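Chintase (Rhizomucor miehei, PDB 5YUQ) probably hydrolyses the beta-1,4 bonds of chitin as a family 18 chitinase, in an active site shaped as a tunnel. Local coordinates at residues T68-L71 / Y72-D75; S81-D84 / N85-N89; A126-L129 / K130-K133. One frame throughout, in Å; residues are numbered along the deposited sequence.

Overall arrangement
The three contacts follow one another along the chain, and each is local, so none closes a long loop and none nests in or crosses another. Contact 1 (68-75) leads from the loop after strand 59-65 into helix 73-78. Contact 2 (81-89) lies in the next helix, 80-97, which precedes strand 101-105; its centre is about 14 Å from that of contact 1, and Phe86 meets Phe73 between them. Contact 3 (126-133) belongs to helix 124-139, before strand 144-149. Its centre is about 12 Å from that of contact 2, and Phe83 and Val87 pack there against Leu131. Together they tie the loop and helices that follow strands 59-65 and 101-105 on the outside of the TIM barrel.

Contact 1 (T68-L71 / Y72-D75); sequences TGSL and YFSD
Gly69 to Ser74 turn out of the loop after strand 59-65 into helix 73-78 without a direct hydrogen bond between 68-71 and 72-75; two waters do the joining. One gives a hydrogen to Gly69 O at 2.8 Å and accepts one from Tyr72 N, while the second bridges Ser70 O to Ser74 N, which lies 3.0 Å from that water. Leu71 and Tyr72 then run side by side in the same direction. CB of Leu71 sits over one face of the phenol ring, 3.8 Å from its centroid and 15° off the normal, a CH-pi contact, and CD1 reaches CE2 of Tyr72 at 4.0 Å. With CG of Tyr72 beside its own N (chi1 -59°), the ring swings back over the preceding residue. A branched apolar chain suits this place: CB and CD1 of Leu71 lie against the ring, and its other side meets the loop residues Cys117 and Asn118. The Phe73 ring takes another direction: its CD2 brings an edge to Ser70 CA at 3.7 Å, and the ring stacks on Trp106. Ser70 OG lies 3.9 Å from Phe73 CE2, yet it donates to Gly66 O and accepts from Glu107 N, so a small hydroxyl fits beside the aromatic. Glu107 ends the DGxxxDxE signature of family 18. The chemistry implies a helix start bridged by water at the amides of Tyr72 and Ser74, with Ser119 taking Leu71 O and Asp75 N, while Ser70 OG ties the loop, and Phe73 the helix, to the end of the signature.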
loop_
_atom_site.group_PDB
_atom_site.type_symbol
_atom_site.label_atom_id
_atom_site.label_comp_id
_atom_site.label_asym_id
_atom_site.label_seq_id
_atom_site.Cartn_x
_atom_site.Cartn_y
_atom_site.Cartn_z
ATOM N N THR A 68 -2.890 -5.932 9.716
ATOM C CA THR A 68 -3.198 -6.737 10.896
ATOM C C THR A 68 -1.997 -7.516 11.397
ATOM O O THR A 68 -2.111 -8.281 12.351
ATOM C CB THR A 68 -4.369 -7.719 10.639
ATOM O OG1 THR A 68 -4.024 -8.623 9.579
ATOM C CG2 THR A 68 -5.616 -6.962 10.253
ATOM N N GLY A 69 -0.844 -7.320 10.754
ATOM C CA GLY A 69 0.369 -8.023 11.127
ATOM C C GLY A 69 1.427 -7.141 11.767
ATOM O O GLY A 69 2.601 -7.496 11.790
ATOM N N SER A 70 1.015 -5.998 12.304
ATOM C CA SER A 70 1.976 -5.030 12.832
ATOM C C SER A 70 1.921 -4.882 14.349
ATOM O O SER A 70 2.563 -3.991 14.900
ATOM C CB SER A 70 1.769 -3.665 12.164
ATOM O OG SER A 70 2.157 -3.713 10.788
ATOM N N LEU A 71 1.193 -5.768 15.023
ATOM C CA LEU A 71 1.001 -5.664 16.478
ATOM C C LEU A 71 2.306 -5.667 17.251
ATOM O O LEU A 71 2.456 -4.940 18.233
ATOM C CB LEU A 71 0.154 -6.827 16.993
ATOM C CG LEU A 71 -1.342 -6.808 16.701
ATOM C CD1 LEU A 71 -1.983 -8.112 17.150
ATOM C CD2 LEU A 71 -1.965 -5.624 17.413
ATOM N N TYR A 72 3.250 -6.484 16.801
ATOM C CA TYR A 72 4.394 -6.824 17.630
ATOM C C TYR A 72 5.740 -6.288 17.182
ATOM O O TYR A 72 6.720 -6.503 17.877
ATOM C CB TYR A 72 4.473 -8.345 17.816
ATOM C CG TYR A 72 3.231 -8.898 18.455
ATOM C CD1 TYR A 72 2.908 -8.583 19.768
ATOM C CD2 TYR A 72 2.372 -9.719 17.746
ATOM C CE1 TYR A 72 1.755 -9.070 20.355
ATOM C CE2 TYR A 72 1.217 -10.218 18.331
ATOM C CZ TYR A 72 0.922 -9.889 19.634
ATOM O OH TYR A 72 -0.222 -10.374 20.222
ATOM N N PHE A 73 5.799 -5.601 16.041
ATOM C CA PHE A 73 7.072 -5.044 15.567
ATOM C C PHE A 73 7.796 -4.248 16.658
ATOM O O PHE A 73 8.981 -4.464 16.912
ATOM C CB PHE A 73 6.859 -4.127 14.362
ATOM C CG PHE A 73 6.816 -4.836 13.029
ATOM C CD1 PHE A 73 7.978 -5.293 12.432
ATOM C CD2 PHE A 73 5.619 -4.979 12.352
ATOM C CE1 PHE A 73 7.938 -5.923 11.187
ATOM C CE2 PHE A 73 5.575 -5.605 11.113
ATOM C CZ PHE A 73 6.728 -6.075 10.535
ATOM N N SER A 74 7.092 -3.327 17.306
ATOM C CA SER A 74 7.743 -2.483 18.308
ATOM C C SER A 74 8.309 -3.308 19.454
ATOM O O SER A 74 9.474 -3.157 19.801
ATOM C CB SER A 74 6.772 -1.431 18.841
ATOM O OG SER A 74 7.416 -0.611 19.811
ATOM N N ASP A 75 7.493 -4.192 20.024
ATOM C CA ASP A 75 7.956 -5.060 21.107
ATOM C C ASP A 75 9.125 -5.934 20.675
ATOM O O ASP A 75 10.099 -6.086 21.409
ATOM C CB ASP A 75 6.817 -5.956 21.602
ATOM C CG ASP A 75 5.759 -5.196 22.371
ATOM O OD1 ASP A 75 6.025 -4.052 22.803
ATOM O OD2 ASP A 75 4.652 -5.751 22.549
HETATM O O HOH W 1 3.424 -8.204 14.377
HETATM O O HOH W 2 4.376 -2.489 16.323
#

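Contact 2 (S81-D84 / N85-N89); sequences SSFD and NFVSN
Asn85, Asp84 and Val87 have the most surface buried in this turn of helix 80-97, where Asn85 N meets Ser81 O and the following amides repeat the i to i+4 pattern. Asn85 places CB 3.5 Å from Ser81 O. Its CG stands opposite the backbone N (chi1 -178°), and from there ND2 gives a hydrogen to a water 3.0 Å away. The same water donates to Ser82 O at 2.8 Å, a carbonyl that also accepts the amide hydrogen of Phe86 at 2.9 Å, so two donors grip one oxygen. An amide side chain, able to donate without carrying charge, suits this partly exposed place. Asp84 buries mainly its backbone and CB: its O receives Ser88 N at 3.0 Å, while the carboxylate points to the exposed side, where a charged group is at home. Val87 belongs to the apolar side. Its N points almost straight at Phe83 O, with an N-H...O angle of 170°. Its CG2, beside the backbone N, lies 3.3 Å from Phe83 O and touches CE1 of the Phe83 ring at 3.7 Å, the two side chains meeting at a slant; a beta-branched residue thus sets a methyl on the ring without a long chain. Among the neighbours, Phe83 bridges two helices, touching Ala134 of helix 124-139 and Leu77 of helix 73-78. Val87 turns to helix 124-139, at Leu131, Ala134 and Lys138, while Phe86 rests on Leu76 and Leu77 of helix 73-78 and on Leu38 of the short strand 38-39.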
loop_
_atom_site.group_PDB
_atom_site.type_symbol
_atom_site.label_atom_id
_atom_site.label_comp_id
_atom_site.label_asym_id
_atom_site.label_seq_id
_atom_site.Cartn_x
_atom_site.Cartn_y
_atom_site.Cartn_z
ATOM N N SER A 81 17.006 -9.576 22.853
ATOM C CA SER A 81 16.840 -11.012 22.651
ATOM C C SER A 81 15.736 -11.329 21.648
ATOM O O SER A 81 15.902 -12.211 20.812
ATOM C CB SER A 81 16.590 -11.737 23.973
ATOM O OG SER A 81 15.362 -11.336 24.549
ATOM N N SER A 82 14.618 -10.616 21.728
ATOM C CA SER A 82 13.551 -10.823 20.755
ATOM C C SER A 82 13.958 -10.297 19.377
ATOM O O SER A 82 13.567 -10.858 18.358
ATOM C CB SER A 82 12.227 -10.216 21.221
ATOM O OG SER A 82 12.330 -8.818 21.376
ATOM N N PHE A 83 14.764 -9.239 19.349
ATOM C CA PHE A 83 15.279 -8.697 18.095
ATOM C C PHE A 83 16.111 -9.756 17.383
ATOM O O PHE A 83 15.904 -10.030 16.196
ATOM C CB PHE A 83 16.132 -7.449 18.391
ATOM C CG PHE A 83 16.757 -6.811 17.172
ATOM C CD1 PHE A 83 17.906 -7.346 16.601
ATOM C CD2 PHE A 83 16.222 -5.653 16.629
ATOM C CE1 PHE A 83 18.488 -6.763 15.479
ATOM C CE2 PHE A 83 16.805 -5.060 15.512
ATOM C CZ PHE A 83 17.934 -5.616 14.941
ATOM N N ASP A 84 17.063 -10.341 18.106
ATOM C CA ASP A 84 17.956 -11.335 17.519
ATOM C C ASP A 84 17.175 -12.553 17.044
ATOM O O ASP A 84 17.466 -13.107 15.991
ATOM C CB ASP A 84 19.037 -11.761 18.520
ATOM C CG ASP A 84 20.063 -10.680 18.773
ATOM O OD1 ASP A 84 20.131 -9.709 17.989
ATOM O OD2 ASP A 84 20.818 -10.809 19.757
ATOM N N ASN A 85 16.182 -12.962 17.823
ATOM C CA ASN A 85 15.390 -14.128 17.461
ATOM C C ASN A 85 14.541 -13.859 16.218
ATOM O O ASN A 85 14.434 -14.707 15.331
ATOM C CB ASN A 85 14.514 -14.566 18.636
ATOM C CG ASN A 85 13.700 -15.806 18.318
ATOM O OD1 ASN A 85 14.253 -16.895 18.145
ATOM N ND2 ASN A 85 12.388 -15.645 18.226
ATOM N N PHE A 86 13.962 -12.667 16.149
ATOM C CA PHE A 86 13.169 -12.259 14.996
ATOM C C PHE A 86 14.046 -12.209 13.734
ATOM O O PHE A 86 13.664 -12.727 12.683
ATOM C CB PHE A 86 12.508 -10.911 15.297
ATOM C CG PHE A 86 11.556 -10.439 14.243
ATOM C CD1 PHE A 86 10.612 -11.298 13.681
ATOM C CD2 PHE A 86 11.585 -9.118 13.829
ATOM C CE1 PHE A 86 9.719 -10.837 12.713
ATOM C CE2 PHE A 86 10.708 -8.651 12.870
ATOM C CZ PHE A 86 9.771 -9.511 12.303
ATOM N N VAL A 87 15.230 -11.612 13.845
ATOM C CA VAL A 87 16.179 -11.586 12.736
ATOM C C VAL A 87 16.513 -12.999 12.261
ATOM O O VAL A 87 16.507 -13.276 11.063
ATOM C CB VAL A 87 17.482 -10.834 13.105
ATOM C CG1 VAL A 87 18.556 -11.077 12.058
ATOM C CG2 VAL A 87 17.221 -9.351 13.232
ATOM N N SER A 88 16.790 -13.887 13.208
ATOM C CA SER A 88 17.134 -15.267 12.893
ATOM C C SER A 88 15.983 -15.935 12.146
ATOM O O SER A 88 16.192 -16.652 11.162
ATOM C CB SER A 88 17.456 -16.033 14.185
ATOM O OG SER A 88 17.848 -17.367 13.904
ATOM N N ASN A 89 14.764 -15.682 12.599
ATOM C CA ASN A 89 13.600 -16.278 11.960
ATOM C C ASN A 89 13.364 -15.731 10.560
ATOM O O ASN A 89 12.936 -16.461 9.667
ATOM C CB ASN A 89 12.357 -16.090 12.825
ATOM C CG ASN A 89 12.356 -16.983 14.046
ATOM O OD1 ASN A 89 13.139 -17.933 14.138
ATOM N ND2 ASN A 89 11.462 -16.696 14.987
HETATM O O HOH W 3 11.574 -12.843 18.698
#

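Contact 3 (A126-L129 / K130-K133); sequences ANYL and KLFK
Tyr128 and Phe132, one helical turn apart, send their rings the same way side by side, but the planes are turned by 42° and the centroids lie 5.5 Å apart. It is the Phe132 corner that does the touching: CE2 sits over one face of the phenol ring, displaced toward its rim, and comes within 3.9 Å of Tyr128 CE1. At the edge of the same phenol, Leu131 CD2 lies 4.4 Å from Tyr128 CD1. Tyrosine suits this buried place because its hydroxyl is satisfied, by Trp106 N and by Thr147 OG1, while Trp106 also meets the ring edge-to-face. On another side of the helix Leu129 meets Lys133. CE of the extended lysine reaches Leu129 CG at 3.9 Å, so the end of the aliphatic chain crosses the leucine and the amino group is carried on toward solvent. Because chi1 of Lys133 is -68°, its CG turns back along the helix to lie 3.3 Å from Leu129 O. The backbone between them carries the regular helix bonds, among them Phe132 N to Tyr128 O at 3.1 Å. Leu129 and Phe132 face helix 168-172, and Leu131 faces helix 80-97. Strand 101-105, amphipathic helix 124-139 and strand 144-149 form a beta-alpha-beta unit, the repeating element of the TIM barrel of family 18 chitinases.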
loop_
_atom_site.group_PDB
_atom_site.type_symbol
_atom_site.label_atom_id
_atom_site.label_comp_id
_atom_site.label_asym_id
_atom_site.label_seq_id
_atom_site.Cartn_x
_atom_site.Cartn_y
_atom_site.Cartn_z
ATOM N N ALA A 126 14.348 4.065 14.678
ATOM C CA ALA A 126 15.760 3.696 14.785
ATOM C C ALA A 126 15.908 2.172 14.810
ATOM O O ALA A 126 16.836 1.613 14.219
ATOM C CB ALA A 126 16.375 4.313 16.037
ATOM N N ASN A 127 14.990 1.509 15.510
ATOM C CA ASN A 127 15.042 0.057 15.644
ATOM C C ASN A 127 14.707 -0.638 14.336
ATOM O O ASN A 127 15.234 -1.710 14.040
ATOM C CB ASN A 127 14.089 -0.416 16.750
ATOM C CG ASN A 127 14.583 -0.053 18.139
ATOM O OD1 ASN A 127 15.760 0.272 18.332
ATOM N ND2 ASN A 127 13.690 -0.123 19.113
ATOM N N TYR A 128 13.823 -0.021 13.557
ATOM C CA TYR A 128 13.480 -0.520 12.230
ATOM C C TYR A 128 14.723 -0.523 11.361
ATOM O O TYR A 128 15.007 -1.492 10.660
ATOM C CB TYR A 128 12.445 0.405 11.598
ATOM C CG TYR A 128 11.502 -0.181 10.576
ATOM C CD1 TYR A 128 11.485 -1.538 10.266
ATOM C CD2 TYR A 128 10.608 0.649 9.923
ATOM C CE1 TYR A 128 10.565 -2.044 9.324
ATOM C CE2 TYR A 128 9.697 0.160 8.992
ATOM C CZ TYR A 128 9.692 -1.179 8.691
ATOM O OH TYR A 128 8.778 -1.631 7.771
ATOM N N LEU A 129 15.480 0.571 11.406
ATOM C CA LEU A 129 16.728 0.633 10.655
ATOM C C LEU A 129 17.719 -0.407 11.163
ATOM O O LEU A 129 18.391 -1.066 10.367
ATOM C CB LEU A 129 17.338 2.039 10.710
ATOM C CG LEU A 129 18.656 2.199 9.942
ATOM C CD1 LEU A 129 18.487 1.714 8.507
ATOM C CD2 LEU A 129 19.087 3.648 9.967
ATOM N N LYS A 130 17.787 -0.575 12.483
ATOM C CA LYS A 130 18.655 -1.599 13.054
ATOM C C LYS A 130 18.292 -2.965 12.487
ATOM O O LYS A 130 19.167 -3.766 12.172
ATOM C CB LYS A 130 18.548 -1.620 14.575
ATOM C CG LYS A 130 19.804 -2.143 15.232
ATOM C CD LYS A 130 19.754 -2.005 16.743
ATOM C CE LYS A 130 21.094 -2.421 17.355
ATOM N NZ LYS A 130 21.011 -2.740 18.816
ATOM N N LEU A 131 16.999 -3.217 12.351
ATOM C CA LEU A 131 16.536 -4.464 11.759
ATOM C C LEU A 131 17.025 -4.630 10.327
ATOM O O LEU A 131 17.519 -5.693 9.961
ATOM C CB LEU A 131 15.011 -4.538 11.815
ATOM C CG LEU A 131 14.362 -5.721 11.094
ATOM C CD1 LEU A 131 14.871 -7.031 11.660
ATOM C CD2 LEU A 131 12.857 -5.612 11.249
ATOM N N PHE A 132 16.896 -3.592 9.507
ATOM C CA PHE A 132 17.365 -3.697 8.133
ATOM C C PHE A 132 18.869 -3.906 8.067
ATOM O O PHE A 132 19.362 -4.655 7.223
ATOM C CB PHE A 132 16.969 -2.465 7.328
ATOM C CG PHE A 132 15.608 -2.563 6.713
ATOM C CD1 PHE A 132 15.375 -3.430 5.659
ATOM C CD2 PHE A 132 14.569 -1.783 7.185
ATOM C CE1 PHE A 132 14.113 -3.520 5.076
ATOM C CE2 PHE A 132 13.301 -1.863 6.606
ATOM C CZ PHE A 132 13.080 -2.736 5.544
ATOM N N LYS A 133 19.600 -3.246 8.954
ATOM C CA LYS A 133 21.044 -3.439 8.989
ATOM C C LYS A 133 21.412 -4.864 9.348
ATOM O O LYS A 133 22.333 -5.436 8.768
ATOM C CB LYS A 133 21.697 -2.486 9.984
ATOM C CG LYS A 133 21.636 -1.040 9.566
ATOM C CD LYS A 133 22.393 -0.198 10.579
ATOM C CE LYS A 133 22.389 1.264 10.216
ATOM N NZ LYS A 133 22.953 2.057 11.350
#